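Local coordinates for protein riboflavin kinase, putative (Trypanosoma brucei, PDB 3BNW) that probably phosphorylates riboflavin with ATP to make FMN, the single step of the ATP route to that cofactor, at residues M9-L20 with L52-Y61; V115-E123 with L156-S167. One frame throughout, in Å; residues are numbered along the deposited sequence.

Interaction 1 of 2, residues M9-L20 with L52-Y61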
loop_
_atom_site.group_PDB
_atom_site.type_symbol
_atom_site.label_atom_id
_atom_site.label_comp_id
_atom_site.label_asym_id
_atom_site.label_seq_id
_atom_site.Cartn_x
_atom_site.Cartn_y
_atom_site.Cartn_z
ATOM N N MET A 9 16.559 -0.990 1.499
ATOM C CA MET A 9 16.974 0.382 1.787
ATOM C C MET A 9 17.147 0.590 3.286
ATOM O O MET A 9 16.449 -0.036 4.088
ATOM C CB MET A 9 15.944 1.378 1.241
ATOM C CG MET A 9 15.956 1.477 -0.265
ATOM S SD MET A 9 14.642 2.489 -0.938
ATOM C CE MET A 9 15.315 2.811 -2.564
ATOM N N ARG A 10 18.078 1.462 3.660
ATOM C CA ARG A 10 18.271 1.824 5.068
ATOM C C ARG A 10 17.033 2.568 5.565
ATOM O O ARG A 10 16.467 3.391 4.844
ATOM C CB ARG A 10 19.524 2.691 5.246
ATOM N N GLN A 11 16.601 2.266 6.788
ATOM C CA GLN A 11 15.409 2.909 7.344
ATOM C C GLN A 11 15.809 4.212 8.012
ATOM O O GLN A 11 16.246 4.227 9.161
ATOM C CB GLN A 11 14.666 1.975 8.306
ATOM C CG GLN A 11 14.176 0.686 7.636
ATOM C CD GLN A 11 13.359 0.932 6.363
ATOM O OE1 GLN A 11 12.303 1.565 6.401
ATOM N NE2 GLN A 11 13.844 0.419 5.235
ATOM N N THR A 12 15.667 5.302 7.260
ATOM C CA THR A 12 16.136 6.619 7.679
ATOM C C THR A 12 14.958 7.571 7.848
ATOM O O THR A 12 13.873 7.338 7.308
ATOM C CB THR A 12 17.113 7.236 6.634
ATOM O OG1 THR A 12 17.565 6.230 5.718
ATOM C CG2 THR A 12 18.309 7.881 7.329
ATOM N N GLY A 13 15.191 8.656 8.579
ATOM C CA GLY A 13 14.196 9.710 8.749
ATOM C C GLY A 13 14.197 10.737 7.624
ATOM O O GLY A 13 13.846 11.903 7.843
ATOM N N SER A 14 14.625 10.320 6.433
ATOM C CA SER A 14 14.399 11.083 5.211
ATOM C C SER A 14 13.043 10.690 4.623
ATOM O O SER A 14 12.480 11.428 3.813
ATOM C CB SER A 14 15.519 10.838 4.191
ATOM O OG SER A 14 15.506 9.510 3.703
ATOM N N PHE A 15 12.523 9.530 5.032
ATOM C CA PHE A 15 11.244 9.047 4.532
ATOM C C PHE A 15 10.107 9.657 5.328
ATOM O O PHE A 15 10.035 9.487 6.543
ATOM C CB PHE A 15 11.153 7.517 4.600
ATOM C CG PHE A 15 9.917 6.964 3.939
ATOM C CD1 PHE A 15 9.929 6.625 2.599
ATOM C CD2 PHE A 15 8.731 6.827 4.648
ATOM C CE1 PHE A 15 8.795 6.146 1.980
ATOM C CE2 PHE A 15 7.588 6.346 4.035
ATOM C CZ PHE A 15 7.623 6.002 2.697
ATOM N N GLN A 16 9.211 10.350 4.632
ATOM C CA GLN A 16 8.034 10.956 5.252
ATOM C C GLN A 16 6.830 10.008 5.174
ATOM O O GLN A 16 6.327 9.740 4.080
ATOM C CB GLN A 16 7.719 12.294 4.565
ATOM C CG GLN A 16 6.356 12.906 4.923
ATOM C CD GLN A 16 6.233 13.288 6.395
ATOM O OE1 GLN A 16 6.977 14.137 6.893
ATOM N NE2 GLN A 16 5.283 12.671 7.089
ATOM N N PRO A 17 6.361 9.494 6.329
ATOM C CA PRO A 17 5.176 8.643 6.292
ATOM C C PRO A 17 3.926 9.447 5.974
ATOM O O PRO A 17 3.888 10.653 6.209
ATOM C CB PRO A 17 5.090 8.073 7.718
ATOM C CG PRO A 17 6.368 8.388 8.361
ATOM C CD PRO A 17 6.854 9.641 7.708
ATOM N N PHE A 18 2.913 8.776 5.441
ATOM C CA PHE A 18 1.681 9.441 5.061
ATOM C C PHE A 18 0.496 8.496 5.107
ATOM O O PHE A 18 0.639 7.302 5.361
ATOM C CB PHE A 18 1.812 10.059 3.662
ATOM C CG PHE A 18 1.981 9.048 2.557
ATOM C CD1 PHE A 18 0.872 8.462 1.958
ATOM C CD2 PHE A 18 3.245 8.695 2.111
ATOM C CE1 PHE A 18 1.018 7.531 0.945
ATOM C CE2 PHE A 18 3.402 7.770 1.095
ATOM C CZ PHE A 18 2.284 7.184 0.509
ATOM N N PHE A 19 -0.679 9.068 4.865
ATOM C CA PHE A 19 -1.940 8.346 4.825
ATOM C C PHE A 19 -2.547 8.531 3.439
ATOM O O PHE A 19 -2.422 9.601 2.842
ATOM C CB PHE A 19 -2.873 8.903 5.905
ATOM C CG PHE A 19 -4.268 8.341 5.863
ATOM C CD1 PHE A 19 -5.314 9.086 5.328
ATOM C CD2 PHE A 19 -4.538 7.076 6.369
ATOM C CE1 PHE A 19 -6.605 8.575 5.293
ATOM C CE2 PHE A 19 -5.822 6.557 6.338
ATOM C CZ PHE A 19 -6.858 7.308 5.797
ATOM N N LEU A 20 -3.192 7.488 2.926
ATOM C CA LEU A 20 -3.813 7.548 1.606
ATOM C C LEU A 20 -5.118 6.782 1.619
ATOM O O LEU A 20 -5.165 5.637 2.071
ATOM C CB LEU A 20 -2.864 6.983 0.543
ATOM C CG LEU A 20 -3.295 7.033 -0.931
ATOM C CD1 LEU A 20 -3.742 8.427 -1.355
ATOM C CD2 LEU A 20 -2.154 6.542 -1.840
ATOM N N LEU A 52 2.152 12.303 -3.991
ATOM C CA LEU A 52 2.880 11.035 -4.055
ATOM C C LEU A 52 4.219 11.119 -4.799
ATOM O O LEU A 52 5.022 10.187 -4.734
ATOM C CB LEU A 52 2.003 9.957 -4.695
ATOM C CG LEU A 52 0.753 9.588 -3.897
ATOM C CD1 LEU A 52 -0.211 8.788 -4.752
ATOM C CD2 LEU A 52 1.123 8.835 -2.632
ATOM N N GLN A 53 4.467 12.233 -5.484
ATOM C CA GLN A 53 5.675 12.381 -6.299
ATOM C C GLN A 53 6.979 12.017 -5.576
ATOM O O GLN A 53 7.822 11.337 -6.152
ATOM C CB GLN A 53 5.767 13.795 -6.891
ATOM C CG GLN A 53 4.773 14.071 -8.025
ATOM C CD GLN A 53 4.951 13.145 -9.232
ATOM O OE1 GLN A 53 3.996 12.510 -9.688
ATOM N NE2 GLN A 53 6.176 13.062 -9.745
ATOM N N PRO A 54 7.145 12.431 -4.304
ATOM C CA PRO A 54 8.384 12.071 -3.602
ATOM C C PRO A 54 8.563 10.573 -3.322
ATOM O O PRO A 54 9.604 10.178 -2.802
ATOM C CB PRO A 54 8.273 12.833 -2.268
ATOM C CG PRO A 54 7.174 13.814 -2.449
ATOM C CD PRO A 54 6.249 13.228 -3.446
ATOM N N TYR A 55 7.561 9.761 -3.651
ATOM C CA TYR A 55 7.575 8.333 -3.350
ATOM C C TYR A 55 7.611 7.457 -4.607
ATOM O O TYR A 55 7.535 6.234 -4.507
ATOM C CB TYR A 55 6.344 7.982 -2.510
ATOM C CG TYR A 55 6.206 8.844 -1.279
ATOM C CD1 TYR A 55 5.336 9.927 -1.260
ATOM C CD2 TYR A 55 6.971 8.599 -0.146
ATOM C CE1 TYR A 55 5.213 10.735 -0.138
ATOM C CE2 TYR A 55 6.861 9.400 0.978
ATOM C CZ TYR A 55 5.975 10.465 0.978
ATOM O OH TYR A 55 5.853 11.259 2.090
ATOM N N LYS A 56 7.744 8.075 -5.781
ATOM C CA LYS A 56 7.730 7.332 -7.041
ATOM C C LYS A 56 9.020 6.552 -7.239
ATOM O O LYS A 56 10.083 6.988 -6.798
ATOM C CB LYS A 56 7.490 8.268 -8.235
ATOM C CG LYS A 56 8.668 9.162 -8.631
ATOM C CD LYS A 56 8.198 10.226 -9.614
ATOM C CE LYS A 56 9.347 11.038 -10.175
ATOM N NZ LYS A 56 8.873 12.077 -11.148
ATOM N N ASN A 57 8.900 5.409 -7.918
ATOM C CA ASN A 57 10.014 4.494 -8.200
ATOM C C ASN A 57 10.374 3.646 -6.981
ATOM O O ASN A 57 11.506 3.201 -6.849
ATOM C CB ASN A 57 11.247 5.253 -8.734
ATOM C CG ASN A 57 12.203 4.363 -9.528
ATOM O OD1 ASN A 57 13.419 4.459 -9.375
ATOM N ND2 ASN A 57 11.657 3.506 -10.383
ATOM N N LEU A 58 9.395 3.403 -6.109
ATOM C CA LEU A 58 9.628 2.691 -4.847
ATOM C C LEU A 58 8.609 1.603 -4.566
ATOM O O LEU A 58 7.450 1.699 -4.974
ATOM C CB LEU A 58 9.575 3.663 -3.667
ATOM C CG LEU A 58 10.531 4.844 -3.657
ATOM C CD1 LEU A 58 10.199 5.737 -2.453
ATOM C CD2 LEU A 58 11.986 4.381 -3.631
ATOM N N VAL A 59 9.062 0.579 -3.844
ATOM C CA VAL A 59 8.182 -0.368 -3.163
ATOM C C VAL A 59 8.156 0.027 -1.688
ATOM O O VAL A 59 9.212 0.123 -1.046
ATOM C CB VAL A 59 8.679 -1.822 -3.260
ATOM C CG1 VAL A 59 7.731 -2.752 -2.502
ATOM C CG2 VAL A 59 8.821 -2.247 -4.714
ATOM N N VAL A 60 6.958 0.268 -1.160
ATOM C CA VAL A 60 6.792 0.748 0.214
ATOM C C VAL A 60 5.969 -0.241 1.022
ATOM O O VAL A 60 5.418 -1.181 0.469
ATOM C CB VAL A 60 6.119 2.148 0.263
ATOM C CG1 VAL A 60 6.978 3.170 -0.470
ATOM C CG2 VAL A 60 4.704 2.102 -0.303
ATOM N N TYR A 61 5.892 -0.009 2.331
ATOM C CA TYR A 61 5.191 -0.899 3.238
ATOM C C TYR A 61 4.470 -0.135 4.343
ATOM O O TYR A 61 4.754 1.036 4.594
ATOM C CB TYR A 61 6.179 -1.902 3.842
ATOM C CG TYR A 61 7.230 -1.293 4.748
ATOM C CD1 TYR A 61 7.005 -1.164 6.117
ATOM C CD2 TYR A 61 8.445 -0.853 4.244
ATOM C CE1 TYR A 61 7.958 -0.607 6.956
ATOM C CE2 TYR A 61 9.407 -0.300 5.077
ATOM C CZ TYR A 61 9.156 -0.178 6.435
ATOM O OH TYR A 61 10.103 0.372 7.276
#
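Tyr55 meets Phe18 with a face and Phe15 with an edge; the three rings form an aromatic cluster in which Tyr55 has the largest share of the contact between residues 9-20 and 52-61. The CD2-CE2 side of Phe18 lies over one face of Tyr55, CE2 above the ring centre and CD2 3.4 Å from Tyr55 CZ, with the planes oblique at 49°. Phe15 and Tyr55 make an offset edge-to-face pair: the CD2-CE2 edge of Tyr55 is turned toward the Phe15 face, the centroids 5.4 Å apart. With its CG anti to the backbone N (chi1 -173°), Phe15 swings its ring back to the 52-61 segment, although its CB does not point there.

Two tyrosine hydroxyls supply the hydrogen bonds. A ring long enough to cross the cluster and polar at its end suits position 55, since Tyr55 OH donates to Gln16 O at 2.5 Å, tilted 30° from the carbonyl plane. Tyr61 OH donates to Gln11 OE1 over 2.7 Å, approaching from above the amide carbonyl plane; Gln11 NE2 in turn donates to Met9 O, which helps fix the amide's rotation.

Among the apolar chains, buried Leu52 puts CD2 3.7 Å from Phe18 CZ and also reaches Leu20 CD2. At the outer end, the extended Met9 chain brings CE 3.8 Å from Leu58 CD2.

The N-terminal lead-in thus packs over the helix-to-strand connection of the antiparallel beta barrel characteristic of riboflavin kinases. Phe175 of strand 174-177 stacks on Phe18, Met150 of helix 133-151 touches Gln11 and Tyr61, and Val120 of strand 115-126 packs against Phe15 and Phe18.

Interaction 2 of 2, residues V115-E123 with L156-S167; sequences VVKIIVLGE and LQEFSRHSLFES
Lys117 runs along Phe165 from ring to carbonyl. Its CB packs on Phe165 CD1 at 3.9 Å; from there the extended chain carries CD to 3.6 Å from Phe165 O, CE follows past that oxygen at 3.8 Å, and at the tip NZ donates a hydrogen bond of 2.9 Å to it. The ammonium approaches at a C=O...N angle of 160°, nearly in line with the carbonyl bond. A lysine suits this partly exposed strand position because its methylene groups can lie against apolar neighbours while its charged end binds a carbonyl of a segment that lacks regular helical bonding there.

Phe165 turns its edge to the strand backbone, with CE1 3.6 Å from Lys117 O and close to Ile118 CA. The flat ring can thus slip in beside the backbone. Its CZ lies 3.7 Å from Ile119 CG1. In Ile119, chi1 (-65°) puts CG1 beside the backbone N and the extended chi2 carries CD1 on to His162 CB at 3.4 Å and to Phe165 CE2.

Leu121 completes the row of side chains, at alternate positions, that face residues 156-167. Its CD2 methyl stands over the centre of the Phe159 ring in a CH-pi contact, 3.7 Å from the centroid and 9° off the ring normal, while CD1 packs on Phe159 CB.

The end of helix 154-157 and the turns after it, following the C-terminal helices, therefore pack on one side of the sheet. Ile119 and Leu164 also touch Phe19 of strand 18-25; Trp63 of strand 58-69 packs on Leu121 and donates to Leu156 O. On the sheet's other side, Ile118 meets Phe82 of strand 75-87.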
loop_
_atom_site.group_PDB
_atom_site.type_symbol
_atom_site.label_atom_id
_atom_site.label_comp_id
_atom_site.label_asym_id
_atom_site.label_seq_id
_atom_site.Cartn_x
_atom_site.Cartn_y
_atom_site.Cartn_z
ATOM N N VAL A 115 -13.246 0.802 -0.694
ATOM C CA VAL A 115 -12.359 1.858 -0.232
ATOM C C VAL A 115 -11.186 1.222 0.507
ATOM O O VAL A 115 -11.362 0.416 1.415
ATOM C CB VAL A 115 -13.086 2.878 0.680
ATOM C CG1 VAL A 115 -12.123 3.979 1.118
ATOM C CG2 VAL A 115 -14.285 3.480 -0.043
ATOM N N VAL A 116 -9.983 1.572 0.090
ATOM C CA VAL A 116 -8.790 1.112 0.772
ATOM C C VAL A 116 -8.143 2.305 1.460
ATOM O O VAL A 116 -8.058 3.395 0.893
ATOM C CB VAL A 116 -7.788 0.422 -0.192
ATOM C CG1 VAL A 116 -7.386 1.354 -1.319
ATOM C CG2 VAL A 116 -6.560 -0.040 0.571
ATOM N N LYS A 117 -7.711 2.091 2.695
ATOM C CA LYS A 117 -7.008 3.101 3.451
ATOM C C LYS A 117 -5.657 2.521 3.804
ATOM O O LYS A 117 -5.589 1.392 4.276
ATOM C CB LYS A 117 -7.792 3.442 4.722
ATOM C CG LYS A 117 -9.188 3.990 4.467
ATOM C CD LYS A 117 -9.972 4.141 5.761
ATOM C CE LYS A 117 -11.478 4.242 5.504
ATOM N NZ LYS A 117 -12.264 4.302 6.768
ATOM N N ILE A 118 -4.585 3.266 3.555
ATOM C CA ILE A 118 -3.245 2.794 3.912
ATOM C C ILE A 118 -2.437 3.865 4.636
ATOM O O ILE A 118 -2.570 5.055 4.351
ATOM C CB ILE A 118 -2.446 2.256 2.680
ATOM C CG1 ILE A 118 -2.308 3.319 1.589
ATOM C CG2 ILE A 118 -3.117 1.009 2.101
ATOM C CD1 ILE A 118 -1.250 2.990 0.543
ATOM N N ILE A 119 -1.633 3.424 5.602
ATOM C CA ILE A 119 -0.588 4.245 6.202
ATOM C C ILE A 119 0.758 3.680 5.717
ATOM O O ILE A 119 1.079 2.523 5.989
ATOM C CB ILE A 119 -0.677 4.237 7.747
ATOM C CG1 ILE A 119 -1.986 4.900 8.197
ATOM C CG2 ILE A 119 0.518 4.965 8.367
ATOM C CD1 ILE A 119 -2.179 5.004 9.704
ATOM N N VAL A 120 1.516 4.485 4.970
ATOM C CA VAL A 120 2.817 4.067 4.435
ATOM C C VAL A 120 3.914 4.490 5.400
ATOM O O VAL A 120 4.129 5.673 5.597
ATOM C CB VAL A 120 3.101 4.682 3.036
ATOM C CG1 VAL A 120 4.533 4.428 2.624
ATOM C CG2 VAL A 120 2.160 4.121 1.996
ATOM N N LEU A 121 4.608 3.519 5.986
ATOM C CA LEU A 121 5.557 3.786 7.064
ATOM C C LEU A 121 7.016 3.711 6.630
ATOM O O LEU A 121 7.891 4.205 7.338
ATOM C CB LEU A 121 5.308 2.825 8.227
ATOM C CG LEU A 121 3.964 3.031 8.942
ATOM C CD1 LEU A 121 3.609 1.828 9.800
ATOM C CD2 LEU A 121 3.991 4.302 9.771
ATOM N N GLY A 122 7.300 3.100 5.481
ATOM C CA GLY A 122 8.677 3.079 4.994
ATOM C C GLY A 122 8.865 2.478 3.617
ATOM O O GLY A 122 7.925 1.941 3.013
ATOM N N GLU A 123 10.110 2.534 3.153
ATOM C CA GLU A 123 10.483 2.067 1.823
ATOM C C GLU A 123 11.367 0.823 1.870
ATOM O O GLU A 123 12.249 0.706 2.722
ATOM C CB GLU A 123 11.191 3.186 1.069
ATOM C CG GLU A 123 12.495 3.666 1.696
ATOM C CD GLU A 123 12.930 4.996 1.146
ATOM O OE1 GLU A 123 12.319 5.448 0.158
ATOM O OE2 GLU A 123 13.875 5.600 1.703
ATOM N N LEU A 156 6.435 0.789 15.211
ATOM C CA LEU A 156 5.631 0.672 13.981
ATOM C C LEU A 156 4.346 -0.139 14.155
ATOM O O LEU A 156 3.357 0.131 13.485
ATOM C CB LEU A 156 6.470 0.072 12.841
ATOM C CG LEU A 156 7.289 1.036 11.971
ATOM C CD1 LEU A 156 7.915 2.161 12.773
ATOM C CD2 LEU A 156 8.361 0.267 11.213
ATOM N N GLN A 157 4.370 -1.128 15.043
ATOM C CA GLN A 157 3.181 -1.936 15.357
ATOM C C GLN A 157 1.999 -1.074 15.846
ATOM O O GLN A 157 0.835 -1.395 15.581
ATOM C CB GLN A 157 3.540 -2.985 16.424
ATOM C CG GLN A 157 2.436 -3.984 16.789
ATOM C CD GLN A 157 2.537 -5.291 16.022
ATOM O OE1 GLN A 157 2.523 -6.371 16.616
ATOM N NE2 GLN A 157 2.643 -5.202 14.698
ATOM N N GLU A 158 2.310 0.018 16.547
ATOM C CA GLU A 158 1.301 0.912 17.132
ATOM C C GLU A 158 0.425 1.620 16.082
ATOM O O GLU A 158 -0.695 2.035 16.389
ATOM C CB GLU A 158 1.993 1.952 18.029
ATOM C CG GLU A 158 1.090 2.681 19.026
ATOM C CD GLU A 158 0.795 1.871 20.285
ATOM O OE1 GLU A 158 0.398 0.689 20.166
ATOM O OE2 GLU A 158 0.941 2.427 21.396
ATOM N N PHE A 159 0.936 1.752 14.859
ATOM C CA PHE A 159 0.196 2.380 13.749
ATOM C C PHE A 159 -0.939 1.532 13.170
ATOM O O PHE A 159 -1.701 2.011 12.328
ATOM C CB PHE A 159 1.152 2.755 12.614
ATOM C CG PHE A 159 1.961 3.977 12.890
ATOM C CD1 PHE A 159 3.200 3.879 13.500
ATOM C CD2 PHE A 159 1.484 5.227 12.537
ATOM C CE1 PHE A 159 3.955 5.008 13.749
ATOM C CE2 PHE A 159 2.230 6.357 12.780
ATOM C CZ PHE A 159 3.470 6.250 13.391
ATOM N N SER A 160 -1.036 0.275 13.590
ATOM C CA SER A 160 -2.191 -0.540 13.246
ATOM C C SER A 160 -3.462 0.069 13.845
ATOM O O SER A 160 -4.531 0.003 13.240
ATOM C CB SER A 160 -2.007 -1.980 13.737
ATOM O OG SER A 160 -1.990 -2.050 15.152
ATOM N N ARG A 161 -3.329 0.682 15.022
ATOM C CA ARG A 161 -4.463 1.252 15.747
ATOM C C ARG A 161 -4.631 2.754 15.485
ATOM O O ARG A 161 -5.138 3.477 16.345
ATOM C CB ARG A 161 -4.273 1.028 17.252
ATOM C CG ARG A 161 -3.989 -0.414 17.661
ATOM C CD ARG A 161 -3.036 -0.487 18.860
ATOM N NE ARG A 161 -3.556 0.209 20.041
ATOM C CZ ARG A 161 -3.183 1.421 20.465
ATOM N NH1 ARG A 161 -2.255 2.133 19.826
ATOM N NH2 ARG A 161 -3.746 1.930 21.557
ATOM N N HIS A 162 -4.228 3.226 14.307
ATOM C CA HIS A 162 -4.210 4.664 14.034
ATOM C C HIS A 162 -5.608 5.201 13.735
ATOM O O HIS A 162 -6.408 4.547 13.058
ATOM C CB HIS A 162 -3.272 4.989 12.876
ATOM C CG HIS A 162 -2.755 6.394 12.892
ATOM N ND1 HIS A 162 -3.491 7.467 12.437
ATOM C CD2 HIS A 162 -1.565 6.898 13.294
ATOM C CE1 HIS A 162 -2.778 8.571 12.563
ATOM N NE2 HIS A 162 -1.606 8.254 13.082
ATOM N N SER A 163 -5.868 6.409 14.234
ATOM C CA SER A 163 -7.192 7.033 14.213
ATOM C C SER A 163 -7.674 7.440 12.818
ATOM O O SER A 163 -8.881 7.584 12.600
ATOM C CB SER A 163 -7.192 8.259 15.139
ATOM O OG SER A 163 -6.009 9.029 14.971
ATOM N N LEU A 164 -6.738 7.636 11.889
ATOM C CA LEU A 164 -7.068 7.976 10.497
ATOM C C LEU A 164 -7.868 6.872 9.796
ATOM O O LEU A 164 -8.665 7.154 8.895
ATOM C CB LEU A 164 -5.799 8.281 9.695
ATOM C CG LEU A 164 -5.277 9.719 9.713
ATOM C CD1 LEU A 164 -6.091 10.600 8.776
ATOM C CD2 LEU A 164 -5.284 10.285 11.114
ATOM N N PHE A 165 -7.655 5.622 10.202
ATOM C CA PHE A 165 -8.452 4.512 9.685
ATOM C C PHE A 165 -9.915 4.698 10.076
ATOM O O PHE A 165 -10.818 4.459 9.273
ATOM C CB PHE A 165 -7.947 3.163 10.214
ATOM C CG PHE A 165 -6.628 2.733 9.637
ATOM C CD1 PHE A 165 -6.459 2.613 8.260
ATOM C CD2 PHE A 165 -5.559 2.419 10.470
ATOM C CE1 PHE A 165 -5.237 2.208 7.722
ATOM C CE2 PHE A 165 -4.337 2.012 9.941
ATOM C CZ PHE A 165 -4.177 1.906 8.563
ATOM N N GLU A 166 -10.129 5.142 11.312
ATOM C CA GLU A 166 -11.470 5.343 11.864
ATOM C C GLU A 166 -12.051 6.720 11.540
ATOM O O GLU A 166 -13.186 7.011 11.908
ATOM C CB GLU A 166 -11.439 5.135 13.383
ATOM C CG GLU A 166 -11.089 3.707 13.789
ATOM C CD GLU A 166 -10.757 3.559 15.264
ATOM O OE1 GLU A 166 -10.962 4.520 16.033
ATOM O OE2 GLU A 166 -10.290 2.470 15.659
ATOM N N SER A 167 -11.282 7.564 10.857
ATOM C CA SER A 167 -11.759 8.893 10.488
ATOM C C SER A 167 -12.792 8.835 9.361
ATOM O O SER A 167 -12.547 8.209 8.325
ATOM C CB SER A 167 -10.601 9.782 10.049
ATOM O OG SER A 167 -11.066 11.093 9.768
#

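How the interactions relate
The centres of the two interactions lie about 14 Å apart on one curved antiparallel sheet. Strand 115-126, which carries interaction 2, pairs with both strands that enter interaction 1: Leu20 O lies 2.9 Å from Ile118 N, and Tyr61 O 2.9 Å from Leu121 N, both probable hydrogen bonds. A classic beta bulge, in which Leu121 and Gly122 both face Tyr61, marks one of these pairings. Along the chain, interaction 1 closes before interaction 2 opens. The first thus ties the N-terminal approach to strand 18-25 to the helix-to-strand connection at 52-61, and the second lays a later segment on the strand that lies between 18-25 and 58-69, covering the riboflavin kinase sheet.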